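Local coordinates for dally-like, isoform A (Drosophila melanogaster, PDB 6XTZ), which is a glypican, probably a cell-surface heparan sulfate proteoglycan, that binds Wnt and Hedgehog proteins and shields the Wnt palmitoleate so that Wnt can signal at a distance, at residues K83-L94 and I441-R452. The protein carries 5 engineered substitutions. Residues are numbered along the deposited sequence; the frame is centred on the assembly and turned at random.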
loop_
_atom_site.group_PDB
_atom_site.type_symbol
_atom_site.label_atom_id
_atom_site.label_comp_id
_atom_site.label_asym_id
_atom_site.label_seq_id
_atom_site.Cartn_x
_atom_site.Cartn_y
_atom_site.Cartn_z
ATOM N N LYS A 83 -1.103 7.764 -8.102
ATOM C CA LYS A 83 -1.778 8.506 -7.041
ATOM C C LYS A 83 -0.808 8.905 -5.939
ATOM O O LYS A 83 -0.964 9.969 -5.329
ATOM C CB LYS A 83 -2.928 7.681 -6.464
ATOM C CG LYS A 83 -4.066 7.422 -7.441
ATOM C CD LYS A 83 -4.779 8.707 -7.831
ATOM C CE LYS A 83 -5.936 8.416 -8.772
ATOM N NZ LYS A 83 -6.685 9.646 -9.152
ATOM N N ALA A 84 0.191 8.064 -5.662
ATOM C CA ALA A 84 1.227 8.441 -4.707
ATOM C C ALA A 84 2.053 9.608 -5.229
ATOM O O ALA A 84 2.436 10.499 -4.461
ATOM C CB ALA A 84 2.122 7.242 -4.400
ATOM N N THR A 85 2.334 9.624 -6.535
ATOM C CA THR A 85 3.076 10.737 -7.119
ATOM C C THR A 85 2.249 12.018 -7.107
ATOM O O THR A 85 2.779 13.104 -6.839
ATOM C CB THR A 85 3.508 10.390 -8.544
ATOM O OG1 THR A 85 4.416 9.282 -8.511
ATOM C CG2 THR A 85 4.193 11.579 -9.206
ATOM N N LYS A 86 0.951 11.911 -7.397
ATOM C CA LYS A 86 0.083 13.081 -7.330
ATOM C C LYS A 86 -0.021 13.600 -5.903
ATOM O O LYS A 86 -0.054 14.814 -5.676
ATOM C CB LYS A 86 -1.302 12.736 -7.882
ATOM C CG LYS A 86 -2.279 13.903 -7.892
ATOM C CD LYS A 86 -3.647 13.484 -8.413
ATOM C CE LYS A 86 -4.621 14.654 -8.418
ATOM N NZ LYS A 86 -5.982 14.253 -8.876
ATOM N N PHE A 87 -0.061 12.691 -4.927
ATOM C CA PHE A 87 -0.134 13.094 -3.527
ATOM C C PHE A 87 1.111 13.867 -3.111
ATOM O O PHE A 87 1.019 14.924 -2.475
ATOM C CB PHE A 87 -0.329 11.860 -2.647
ATOM C CG PHE A 87 -0.204 12.132 -1.176
ATOM C CD1 PHE A 87 -1.274 12.643 -0.459
ATOM C CD2 PHE A 87 0.981 11.865 -0.507
ATOM C CE1 PHE A 87 -1.164 12.888 0.894
ATOM C CE2 PHE A 87 1.097 12.110 0.849
ATOM C CZ PHE A 87 0.024 12.621 1.548
ATOM N N LYS A 88 2.292 13.349 -3.462
ATOM C CA LYS A 88 3.532 14.024 -3.091
ATOM C C LYS A 88 3.652 15.381 -3.775
ATOM O O LYS A 88 4.053 16.364 -3.141
ATOM C CB LYS A 88 4.732 13.147 -3.438
ATOM C CG LYS A 88 4.776 11.827 -2.689
ATOM C CD LYS A 88 5.917 10.967 -3.194
ATOM C CE LYS A 88 5.882 9.578 -2.588
ATOM N NZ LYS A 88 6.943 8.717 -3.175
ATOM N N ASP A 89 3.309 15.452 -5.065
ATOM C CA ASP A 89 3.414 16.713 -5.792
ATOM C C ASP A 89 2.481 17.769 -5.212
ATOM O O ASP A 89 2.835 18.952 -5.147
ATOM C CB ASP A 89 3.111 16.497 -7.274
ATOM C CG ASP A 89 4.162 15.654 -7.970
ATOM O OD1 ASP A 89 5.332 15.674 -7.531
ATOM O OD2 ASP A 89 3.818 14.973 -8.960
ATOM N N ILE A 90 1.283 17.362 -4.790
ATOM C CA ILE A 90 0.325 18.313 -4.232
ATOM C C ILE A 90 0.836 18.876 -2.912
ATOM O O ILE A 90 0.795 20.089 -2.680
ATOM C CB ILE A 90 -1.056 17.651 -4.070
ATOM C CG1 ILE A 90 -1.730 17.478 -5.433
ATOM C CG2 ILE A 90 -1.936 18.467 -3.133
ATOM C CD1 ILE A 90 -3.062 16.757 -5.371
ATOM N N PHE A 91 1.337 18.005 -2.031
ATOM C CA PHE A 91 1.824 18.475 -0.738
ATOM C C PHE A 91 3.124 19.255 -0.883
ATOM O O PHE A 91 3.366 20.211 -0.136
ATOM C CB PHE A 91 2.012 17.303 0.226
ATOM C CG PHE A 91 2.269 17.729 1.647
ATOM C CD1 PHE A 91 1.223 18.140 2.457
ATOM C CD2 PHE A 91 3.552 17.731 2.170
ATOM C CE1 PHE A 91 1.450 18.540 3.763
ATOM C CE2 PHE A 91 3.786 18.130 3.476
ATOM C CZ PHE A 91 2.733 18.533 4.273
ATOM N N THR A 92 3.980 18.857 -1.826
ATOM C CA THR A 92 5.211 19.604 -2.064
ATOM C C THR A 92 4.904 21.017 -2.545
ATOM O O THR A 92 5.493 21.992 -2.066
ATOM C CB THR A 92 6.087 18.868 -3.078
ATOM O OG1 THR A 92 6.379 17.552 -2.592
ATOM C CG2 THR A 92 7.391 19.622 -3.297
ATOM N N ALA A 93 3.977 21.145 -3.497
ATOM C CA ALA A 93 3.580 22.467 -3.968
ATOM C C ALA A 93 2.848 23.241 -2.880
ATOM O O ALA A 93 3.048 24.451 -2.728
ATOM C CB ALA A 93 2.710 22.339 -5.215
ATOM N N LEU A 94 1.992 22.558 -2.114
ATOM C CA LEU A 94 1.313 23.208 -1.001
ATOM C C LEU A 94 2.308 23.727 0.027
ATOM O O LEU A 94 2.081 24.777 0.641
ATOM C CB LEU A 94 0.333 22.233 -0.350
ATOM C CG LEU A 94 -0.649 22.810 0.669
ATOM C CD1 LEU A 94 -1.690 23.679 -0.023
ATOM C CD2 LEU A 94 -1.309 21.694 1.464
ATOM N N ILE A 441 -7.536 20.652 -1.803
ATOM C CA ILE A 441 -7.126 19.611 -2.737
ATOM C C ILE A 441 -6.287 18.541 -2.053
ATOM O O ILE A 441 -6.213 17.409 -2.546
ATOM C CB ILE A 441 -6.362 20.214 -3.931
ATOM C CG1 ILE A 441 -5.034 20.820 -3.476
ATOM C CG2 ILE A 441 -7.218 21.258 -4.636
ATOM C CD1 ILE A 441 -4.158 21.284 -4.619
ATOM N N LEU A 442 -5.647 18.866 -0.927
ATOM C CA LEU A 442 -4.928 17.841 -0.179
ATOM C C LEU A 442 -5.895 16.825 0.414
ATOM O O LEU A 442 -5.623 15.620 0.400
ATOM C CB LEU A 442 -4.078 18.481 0.917
ATOM C CG LEU A 442 -3.281 17.510 1.791
ATOM C CD1 LEU A 442 -2.384 16.621 0.939
ATOM C CD2 LEU A 442 -2.462 18.272 2.822
ATOM N N ASP A 443 -7.034 17.290 0.930
ATOM C CA ASP A 443 -8.057 16.362 1.394
ATOM C C ASP A 443 -8.640 15.555 0.242
ATOM O O ASP A 443 -9.008 14.391 0.428
ATOM C CB ASP A 443 -9.169 17.117 2.122
ATOM C CG ASP A 443 -8.668 17.863 3.344
ATOM O OD1 ASP A 443 -7.439 17.908 3.561
ATOM O OD2 ASP A 443 -9.509 18.401 4.093
ATOM N N ARG A 444 -8.721 16.150 -0.951
ATOM C CA ARG A 444 -9.309 15.454 -2.092
ATOM C C ARG A 444 -8.443 14.282 -2.537
ATOM O O ARG A 444 -8.964 13.209 -2.863
ATOM C CB ARG A 444 -9.522 16.434 -3.247
ATOM C CG ARG A 444 -10.471 17.575 -2.914
ATOM C CD ARG A 444 -10.486 18.635 -4.006
ATOM N NE ARG A 444 -10.982 18.117 -5.277
ATOM C CZ ARG A 444 -11.131 18.852 -6.374
ATOM N NH1 ARG A 444 -10.822 20.142 -6.356
ATOM N NH2 ARG A 444 -11.589 18.300 -7.489
ATOM N N ILE A 445 -7.120 14.464 -2.562
ATOM C CA ILE A 445 -6.247 13.371 -2.974
ATOM C C ILE A 445 -6.135 12.327 -1.870
ATOM O O ILE A 445 -5.981 11.131 -2.150
ATOM C CB ILE A 445 -4.868 13.915 -3.401
ATOM C CG1 ILE A 445 -3.944 12.777 -3.848
ATOM C CG2 ILE A 445 -4.226 14.714 -2.284
ATOM C CD1 ILE A 445 -4.424 12.041 -5.075
ATOM N N VAL A 446 -6.229 12.746 -0.605
ATOM C CA VAL A 446 -6.235 11.785 0.495
ATOM C C VAL A 446 -7.502 10.938 0.454
ATOM O O VAL A 446 -7.455 9.717 0.653
ATOM C CB VAL A 446 -6.077 12.509 1.844
ATOM C CG1 VAL A 446 -6.377 11.561 2.997
ATOM C CG2 VAL A 446 -4.670 13.070 1.984
ATOM N N ARG A 447 -8.654 11.564 0.192
ATOM C CA ARG A 447 -9.892 10.800 0.061
ATOM C C ARG A 447 -9.848 9.882 -1.154
ATOM O O ARG A 447 -10.364 8.760 -1.111
ATOM C CB ARG A 447 -11.096 11.738 -0.034
ATOM C CG ARG A 447 -11.390 12.539 1.221
ATOM C CD ARG A 447 -12.670 13.343 1.053
ATOM N NE ARG A 447 -12.662 14.562 1.856
ATOM C CZ ARG A 447 -13.045 14.625 3.127
ATOM N NH1 ARG A 447 -13.468 13.533 3.751
ATOM N NH2 ARG A 447 -13.003 15.781 3.775
ATOM N N ASP A 448 -9.245 10.349 -2.250
ATOM C CA ASP A 448 -9.140 9.522 -3.449
ATOM C C ASP A 448 -8.304 8.278 -3.179
ATOM O O ASP A 448 -8.718 7.156 -3.493
ATOM C CB ASP A 448 -8.542 10.342 -4.593
ATOM C CG ASP A 448 -8.560 9.602 -5.917
ATOM O OD1 ASP A 448 -9.225 8.548 -6.009
ATOM O OD2 ASP A 448 -7.908 10.078 -6.869
ATOM N N ILE A 449 -7.123 8.461 -2.585
ATOM C CA ILE A 449 -6.266 7.330 -2.245
ATOM C C ILE A 449 -6.964 6.406 -1.256
ATOM O O ILE A 449 -6.932 5.178 -1.403
ATOM C CB ILE A 449 -4.921 7.836 -1.693
ATOM C CG1 ILE A 449 -4.106 8.498 -2.806
ATOM C CG2 ILE A 449 -4.150 6.706 -1.027
ATOM C CD1 ILE A 449 -2.897 9.259 -2.307
ATOM N N ARG A 450 -7.614 6.982 -0.241
ATOM C CA ARG A 450 -8.274 6.172 0.779
ATOM C C ARG A 450 -9.347 5.276 0.171
ATOM O O ARG A 450 -9.488 4.111 0.562
ATOM C CB ARG A 450 -8.880 7.078 1.851
ATOM C CG ARG A 450 -9.599 6.337 2.963
ATOM C CD ARG A 450 -10.316 7.304 3.893
ATOM N NE ARG A 450 -10.903 6.625 5.044
ATOM C CZ ARG A 450 -11.549 7.246 6.028
ATOM N NH1 ARG A 450 -11.695 8.564 6.000
ATOM N NH2 ARG A 450 -12.050 6.549 7.037
ATOM N N GLN A 451 -10.108 5.798 -0.793
ATOM C CA GLN A 451 -11.159 4.999 -1.410
ATOM C C GLN A 451 -10.576 3.915 -2.307
ATOM O O GLN A 451 -11.087 2.789 -2.342
ATOM C CB GLN A 451 -12.107 5.900 -2.200
ATOM C CG GLN A 451 -13.290 5.166 -2.808
ATOM C CD GLN A 451 -14.149 4.482 -1.761
ATOM O OE1 GLN A 451 -14.490 5.073 -0.736
ATOM N NE2 GLN A 451 -14.500 3.226 -2.014
ATOM N N ARG A 452 -9.505 4.229 -3.038
ATOM C CA ARG A 452 -8.924 3.239 -3.939
ATOM C C ARG A 452 -8.181 2.156 -3.165
ATOM O O ARG A 452 -8.230 0.978 -3.539
ATOM C CB ARG A 452 -8.004 3.923 -4.950
ATOM C CG ARG A 452 -8.739 4.884 -5.874
ATOM C CD ARG A 452 -7.801 5.558 -6.856
ATOM N NE ARG A 452 -8.470 6.623 -7.597
ATOM C CZ ARG A 452 -9.100 6.453 -8.755
ATOM N NH1 ARG A 452 -9.148 5.254 -9.319
ATOM N NH2 ARG A 452 -9.681 7.486 -9.353
HETATM O O HOH W 1 -7.998 13.530 -7.229
#
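Lys83 and Asp448 form the polar end of this contact. Lys83 NZ lies 2.6 Å from Asp448 OD2, on the syn lone pair of that oxygen, in a salt bridge. Asp448 OD1 takes Arg452 NE at 2.6 Å, so each carboxylate oxygen holds one cation. Lys83 bends at chi2 (-65°), and its CE lies over one face of the Arg452 guanidinium. A water bound to Lys86 NZ makes a weak bond to Asp448 OD2. An asparagine in place of Asp448 would probably leave Lys83 and Arg452 close together without the negative charge between them.

The rest is apolar. Phe87 is a knob among Leu442, Ile445, Val446 and Ile449; Val446 CG2 meets its ring edge at CE1, 3.7 Å away. Ile445 is in turn a knob among Lys83, Lys86, Phe87 and Ile90, its CD1 3.7 Å from Lys86 CD and its CG2 3.9 Å from Ile90 CD1. Leu442 CD2 touches the Phe91 edge at CD1 (3.7 Å) and Leu94 CD2. Tyr203 of helix 185-216 packs edge-to-face with Phe87.

The axes run nearly antiparallel (163°), 9.9 Å apart. This is knobs-into-holes packing of helix 441-455 on long helix 51-110 in the all-helical glypican core, reaching Leu94 of the palmitoleoyl serine pocket.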